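Local atomic coordinates of flagellar biosynthesis protein FlhA (Bacillus subtilis, PDB entry 3MIX), a protein that takes part in the export of flagellar proteins, providing the adaptor for coordinated delivery of late flagellar building blocks to the type III secretion system. Residues L283-I296 with E335-V349. Residues are numbered along the deposited sequence; the frame is centred on the assembly and turned at random.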
loop_
_atom_site.group_PDB
_atom_site.type_symbol
_atom_site.label_atom_id
_atom_site.label_comp_id
_atom_site.label_asym_id
_atom_site.label_seq_id
_atom_site.Cartn_x
_atom_site.Cartn_y
_atom_site.Cartn_z
ATOM N N LEU A 283 15.246 16.173 10.598
ATOM C CA LEU A 283 14.272 15.790 9.593
ATOM C C LEU A 283 13.536 17.012 9.040
ATOM O O LEU A 283 12.983 17.811 9.802
ATOM C CB LEU A 283 13.286 14.794 10.203
ATOM C CG LEU A 283 12.179 14.196 9.337
ATOM C CD1 LEU A 283 12.752 13.379 8.187
ATOM C CD2 LEU A 283 11.273 13.355 10.215
ATOM N N LYS A 284 13.531 17.138 7.715
ATOM C CA LYS A 284 12.874 18.258 7.032
ATOM C C LYS A 284 11.364 18.013 6.923
ATOM O O LYS A 284 10.927 17.123 6.193
ATOM C CB LYS A 284 13.472 18.476 5.632
ATOM C CG LYS A 284 14.955 18.115 5.464
ATOM C CD LYS A 284 15.897 19.218 5.930
ATOM C CE LYS A 284 17.314 18.940 5.448
ATOM N NZ LYS A 284 18.294 19.963 5.910
ATOM N N VAL A 285 10.577 18.816 7.639
ATOM C CA VAL A 285 9.136 18.579 7.788
ATOM C C VAL A 285 8.279 19.841 7.619
ATOM O O VAL A 285 8.482 20.833 8.318
ATOM C CB VAL A 285 8.830 17.938 9.171
ATOM C CG1 VAL A 285 7.384 18.145 9.560
ATOM C CG2 VAL A 285 9.166 16.450 9.169
ATOM N N VAL A 286 7.319 19.793 6.695
ATOM C CA VAL A 286 6.296 20.838 6.578
ATOM C C VAL A 286 5.282 20.660 7.708
ATOM O O VAL A 286 4.842 19.541 7.980
ATOM C CB VAL A 286 5.558 20.784 5.204
ATOM C CG1 VAL A 286 4.447 21.821 5.129
ATOM C CG2 VAL A 286 6.526 20.994 4.057
ATOM N N THR A 287 4.925 21.751 8.376
ATOM C CA THR A 287 3.876 21.703 9.392
ATOM C C THR A 287 2.581 22.325 8.877
ATOM O O THR A 287 2.512 22.775 7.729
ATOM C CB THR A 287 4.296 22.373 10.724
ATOM O OG1 THR A 287 4.915 23.641 10.463
ATOM C CG2 THR A 287 5.252 21.469 11.504
ATOM N N CYS A 288 1.560 22.324 9.727
ATOM C CA CYS A 288 0.257 22.865 9.376
ATOM C C CYS A 288 -0.068 24.055 10.268
ATOM O O CYS A 288 0.165 24.008 11.481
ATOM C CB CYS A 288 -0.837 21.795 9.501
ATOM S SG CYS A 288 -0.844 20.526 8.200
ATOM N N SER A 289 -0.614 25.108 9.658
ATOM C CA SER A 289 -1.026 26.322 10.374
ATOM C C SER A 289 -2.004 26.002 11.505
ATOM O O SER A 289 -2.596 24.919 11.535
ATOM C CB SER A 289 -1.686 27.300 9.403
ATOM O OG SER A 289 -1.578 28.631 9.861
ATOM N N GLY A 290 -2.161 26.935 12.437
ATOM C CA GLY A 290 -3.206 26.820 13.447
ATOM C C GLY A 290 -4.558 26.942 12.771
ATOM O O GLY A 290 -5.529 26.297 13.177
ATOM N N ARG A 291 -4.597 27.766 11.724
ATOM C CA ARG A 291 -5.793 27.987 10.913
ATOM C C ARG A 291 -6.239 26.715 10.183
ATOM O O ARG A 291 -7.396 26.305 10.287
ATOM C CB ARG A 291 -5.561 29.129 9.914
ATOM C CG ARG A 291 -5.439 30.517 10.558
ATOM C CD ARG A 291 -5.540 31.635 9.525
ATOM N NE ARG A 291 -4.303 31.824 8.762
ATOM C CZ ARG A 291 -3.368 32.733 9.034
ATOM N NH1 ARG A 291 -3.510 33.560 10.063
ATOM N NH2 ARG A 291 -2.281 32.815 8.277
ATOM N N VAL A 292 -5.312 26.092 9.457
ATOM C CA VAL A 292 -5.595 24.865 8.715
ATOM C C VAL A 292 -6.073 23.770 9.669
ATOM O O VAL A 292 -7.025 23.052 9.377
ATOM C CB VAL A 292 -4.362 24.401 7.901
ATOM C CG1 VAL A 292 -4.531 22.965 7.405
ATOM C CG2 VAL A 292 -4.121 25.335 6.731
ATOM N N GLU A 293 -5.423 23.694 10.825
ATOM C CA GLU A 293 -5.756 22.728 11.864
ATOM C C GLU A 293 -7.148 22.958 12.468
ATOM O O GLU A 293 -7.871 21.993 12.728
ATOM C CB GLU A 293 -4.674 22.737 12.950
ATOM C CG GLU A 293 -4.417 21.380 13.592
ATOM C CD GLU A 293 -2.941 21.002 13.603
ATOM O OE1 GLU A 293 -2.311 21.006 12.522
ATOM O OE2 GLU A 293 -2.408 20.691 14.691
ATOM N N LYS A 294 -7.525 24.220 12.689
ATOM C CA LYS A 294 -8.866 24.531 13.202
ATOM C C LYS A 294 -9.971 24.299 12.159
ATOM O O LYS A 294 -11.065 23.860 12.507
ATOM C CB LYS A 294 -8.938 25.950 13.811
ATOM C CG LYS A 294 -8.999 27.108 12.819
ATOM C CD LYS A 294 -10.424 27.395 12.343
ATOM C CE LYS A 294 -10.424 27.985 10.936
ATOM N NZ LYS A 294 -11.710 27.730 10.214
ATOM N N ALA A 295 -9.667 24.587 10.891
ATOM C CA ALA A 295 -10.628 24.451 9.792
ATOM C C ALA A 295 -11.017 22.995 9.508
ATOM O O ALA A 295 -12.151 22.716 9.111
ATOM C CB ALA A 295 -10.088 25.113 8.533
ATOM N N ILE A 296 -10.070 22.081 9.701
ATOM C CA ILE A 296 -10.335 20.647 9.561
ATOM C C ILE A 296 -11.138 20.126 10.754
ATOM O O ILE A 296 -12.110 19.392 10.573
ATOM C CB ILE A 296 -9.025 19.833 9.349
ATOM C CG1 ILE A 296 -8.579 19.936 7.891
ATOM C CG2 ILE A 296 -9.224 18.365 9.693
ATOM C CD1 ILE A 296 -7.093 19.871 7.700
ATOM N N GLU A 335 14.693 16.354 -1.379
ATOM C CA GLU A 335 14.185 15.873 -0.092
ATOM C C GLU A 335 12.806 15.225 -0.210
ATOM O O GLU A 335 11.989 15.634 -1.045
ATOM C CB GLU A 335 14.131 17.020 0.926
ATOM C CG GLU A 335 15.483 17.648 1.262
ATOM C CD GLU A 335 16.340 16.788 2.181
ATOM O OE1 GLU A 335 15.837 15.768 2.697
ATOM O OE2 GLU A 335 17.522 17.137 2.390
ATOM N N THR A 336 12.563 14.215 0.632
ATOM C CA THR A 336 11.263 13.539 0.739
ATOM C C THR A 336 10.297 14.440 1.505
ATOM O O THR A 336 10.567 14.811 2.656
ATOM C CB THR A 336 11.380 12.192 1.508
ATOM O OG1 THR A 336 12.622 11.546 1.194
ATOM C CG2 THR A 336 10.207 11.253 1.176
ATOM N N ALA A 337 9.181 14.793 0.873
ATOM C CA ALA A 337 8.202 15.685 1.496
ATOM C C ALA A 337 7.313 14.958 2.514
ATOM O O ALA A 337 6.604 14.009 2.167
ATOM C CB ALA A 337 7.365 16.394 0.434
ATOM N N ILE A 338 7.380 15.404 3.769
ATOM C CA ILE A 338 6.575 14.862 4.866
ATOM C C ILE A 338 5.738 15.986 5.476
ATOM O O ILE A 338 6.143 17.137 5.421
ATOM C CB ILE A 338 7.468 14.186 5.952
ATOM C CG1 ILE A 338 8.012 12.847 5.449
ATOM C CG2 ILE A 338 6.712 13.962 7.263
ATOM C CD1 ILE A 338 9.507 12.818 5.260
ATOM N N LEU A 339 4.581 15.650 6.050
ATOM C CA LEU A 339 3.704 16.628 6.702
ATOM C C LEU A 339 3.371 16.244 8.151
ATOM O O LEU A 339 2.846 15.168 8.398
ATOM C CB LEU A 339 2.418 16.817 5.888
ATOM C CG LEU A 339 1.396 17.863 6.347
ATOM C CD1 LEU A 339 1.964 19.289 6.252
ATOM C CD2 LEU A 339 0.121 17.755 5.539
ATOM N N LEU A 340 3.681 17.125 9.103
ATOM C CA LEU A 340 3.325 16.910 10.511
ATOM C C LEU A 340 2.097 17.706 10.909
ATOM O O LEU A 340 1.897 18.827 10.436
ATOM C CB LEU A 340 4.469 17.301 11.449
ATOM C CG LEU A 340 5.488 16.274 11.947
ATOM C CD1 LEU A 340 6.443 16.955 12.921
ATOM C CD2 LEU A 340 4.843 15.056 12.611
ATOM N N CYS A 341 1.283 17.125 11.783
ATOM C CA CYS A 341 0.113 17.792 12.332
ATOM C C CYS A 341 -0.242 17.135 13.648
ATOM O O CYS A 341 0.393 16.151 14.040
ATOM C CB CYS A 341 -1.066 17.756 11.355
ATOM S SG CYS A 341 -1.633 16.101 10.903
ATOM N N SER A 342 -1.237 17.681 14.340
ATOM C CA SER A 342 -1.612 17.164 15.649
ATOM C C SER A 342 -2.420 15.894 15.480
ATOM O O SER A 342 -3.104 15.741 14.467
ATOM C CB SER A 342 -2.386 18.208 16.466
ATOM O OG SER A 342 -3.657 18.471 15.899
ATOM N N PRO A 343 -2.331 14.972 16.465
ATOM C CA PRO A 343 -3.011 13.666 16.429
ATOM C C PRO A 343 -4.512 13.674 16.079
ATOM O O PRO A 343 -4.917 12.882 15.226
ATOM C CB PRO A 343 -2.778 13.095 17.834
ATOM C CG PRO A 343 -1.566 13.786 18.341
ATOM C CD PRO A 343 -1.423 15.092 17.626
ATOM N N PRO A 344 -5.342 14.538 16.721
ATOM C CA PRO A 344 -6.789 14.438 16.424
ATOM C C PRO A 344 -7.188 14.869 15.007
ATOM O O PRO A 344 -8.336 14.648 14.587
ATOM C CB PRO A 344 -7.426 15.379 17.461
ATOM C CG PRO A 344 -6.353 16.347 17.806
ATOM C CD PRO A 344 -5.080 15.550 17.768
ATOM N N VAL A 345 -6.241 15.464 14.286
ATOM C CA VAL A 345 -6.488 16.025 12.957
ATOM C C VAL A 345 -5.864 15.164 11.846
ATOM O O VAL A 345 -6.306 15.184 10.693
ATOM C CB VAL A 345 -5.932 17.468 12.882
ATOM C CG1 VAL A 345 -6.391 18.160 11.623
ATOM C CG2 VAL A 345 -6.379 18.278 14.093
ATOM N N ARG A 346 -4.838 14.408 12.221
ATOM C CA ARG A 346 -3.994 13.629 11.311
ATOM C C ARG A 346 -4.736 12.758 10.296
ATOM O O ARG A 346 -4.500 12.855 9.088
ATOM C CB ARG A 346 -3.067 12.762 12.137
ATOM C CG ARG A 346 -1.983 12.139 11.343
ATOM C CD ARG A 346 -2.009 10.649 11.565
ATOM N NE ARG A 346 -1.516 10.035 10.358
ATOM C CZ ARG A 346 -2.208 9.280 9.523
ATOM N NH1 ARG A 346 -1.584 8.851 8.455
ATOM N NH2 ARG A 346 -3.466 8.927 9.746
ATOM N N MET A 347 -5.615 11.900 10.797
ATOM C CA MET A 347 -6.416 11.025 9.954
ATOM C C MET A 347 -7.286 11.819 8.956
ATOM O O MET A 347 -7.442 11.419 7.807
ATOM C CB MET A 347 -7.241 10.070 10.831
ATOM C CG MET A 347 -8.672 9.854 10.397
ATOM S SD MET A 347 -9.529 8.559 11.326
ATOM C CE MET A 347 -9.505 9.223 12.990
ATOM N N TYR A 348 -7.803 12.964 9.380
ATOM C CA TYR A 348 -8.632 13.788 8.492
ATOM C C TYR A 348 -7.833 14.550 7.434
ATOM O O TYR A 348 -8.279 14.678 6.297
ATOM C CB TYR A 348 -9.519 14.724 9.310
ATOM C CG TYR A 348 -10.462 13.979 10.233
ATOM C CD1 TYR A 348 -11.603 13.346 9.730
ATOM C CD2 TYR A 348 -10.199 13.881 11.603
ATOM C CE1 TYR A 348 -12.470 12.656 10.565
ATOM C CE2 TYR A 348 -11.060 13.187 12.450
ATOM C CZ TYR A 348 -12.191 12.580 11.920
ATOM O OH TYR A 348 -13.053 11.900 12.740
ATOM N N VAL A 349 -6.652 15.042 7.807
ATOM C CA VAL A 349 -5.745 15.688 6.853
ATOM C C VAL A 349 -5.426 14.706 5.727
ATOM O O VAL A 349 -5.452 15.068 4.541
ATOM C CB VAL A 349 -4.423 16.161 7.530
ATOM C CG1 VAL A 349 -3.446 16.726 6.504
ATOM C CG2 VAL A 349 -4.705 17.182 8.615
#
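Val286 and Leu339 bridge two parallel strands of the FlhA cytosolic domain, joined by a beta-alpha-beta crossover whose connection holds helices 290-299 and 313-332; the second strand also runs on into a helix. Val286 is gripped at both ends, its N donating to Ile338 O (3.2 Å) and its O receiving Leu340 N in a nearly straight bond. The side chains alternate on the two sides of this single bridge. On one face Val285 CG1 presses on CB and CG of Leu340 at about a right angle, while its CG2 meets Ile338 CG2. On the other, Leu339 holds CG anti to its N (chi1 -176°), which brings CD1 against Val286 CG1 (3.7 Å) and Cys288 SG (3.6 Å); Val380 and helix 313-332 cover this side. Past the strands, the axes of helix segments 290-296 and 343-349 cross at 75°. Ile296 CG2 packs closely on Val345 CG1 (3.4 Å), and Ile296 CD1 touches Val349 CG2. Glu293, bent at chi2 (129°), turns its carboxylate to Ser342. Buried OE1 lies beside Cys341 CB without a polar partner, whereas Glu293 OE2 accepts two bonds from one face, well above the carboxylate plane: Ser342 N at 3.2 Å and Ser342 OG at 2.8 Å.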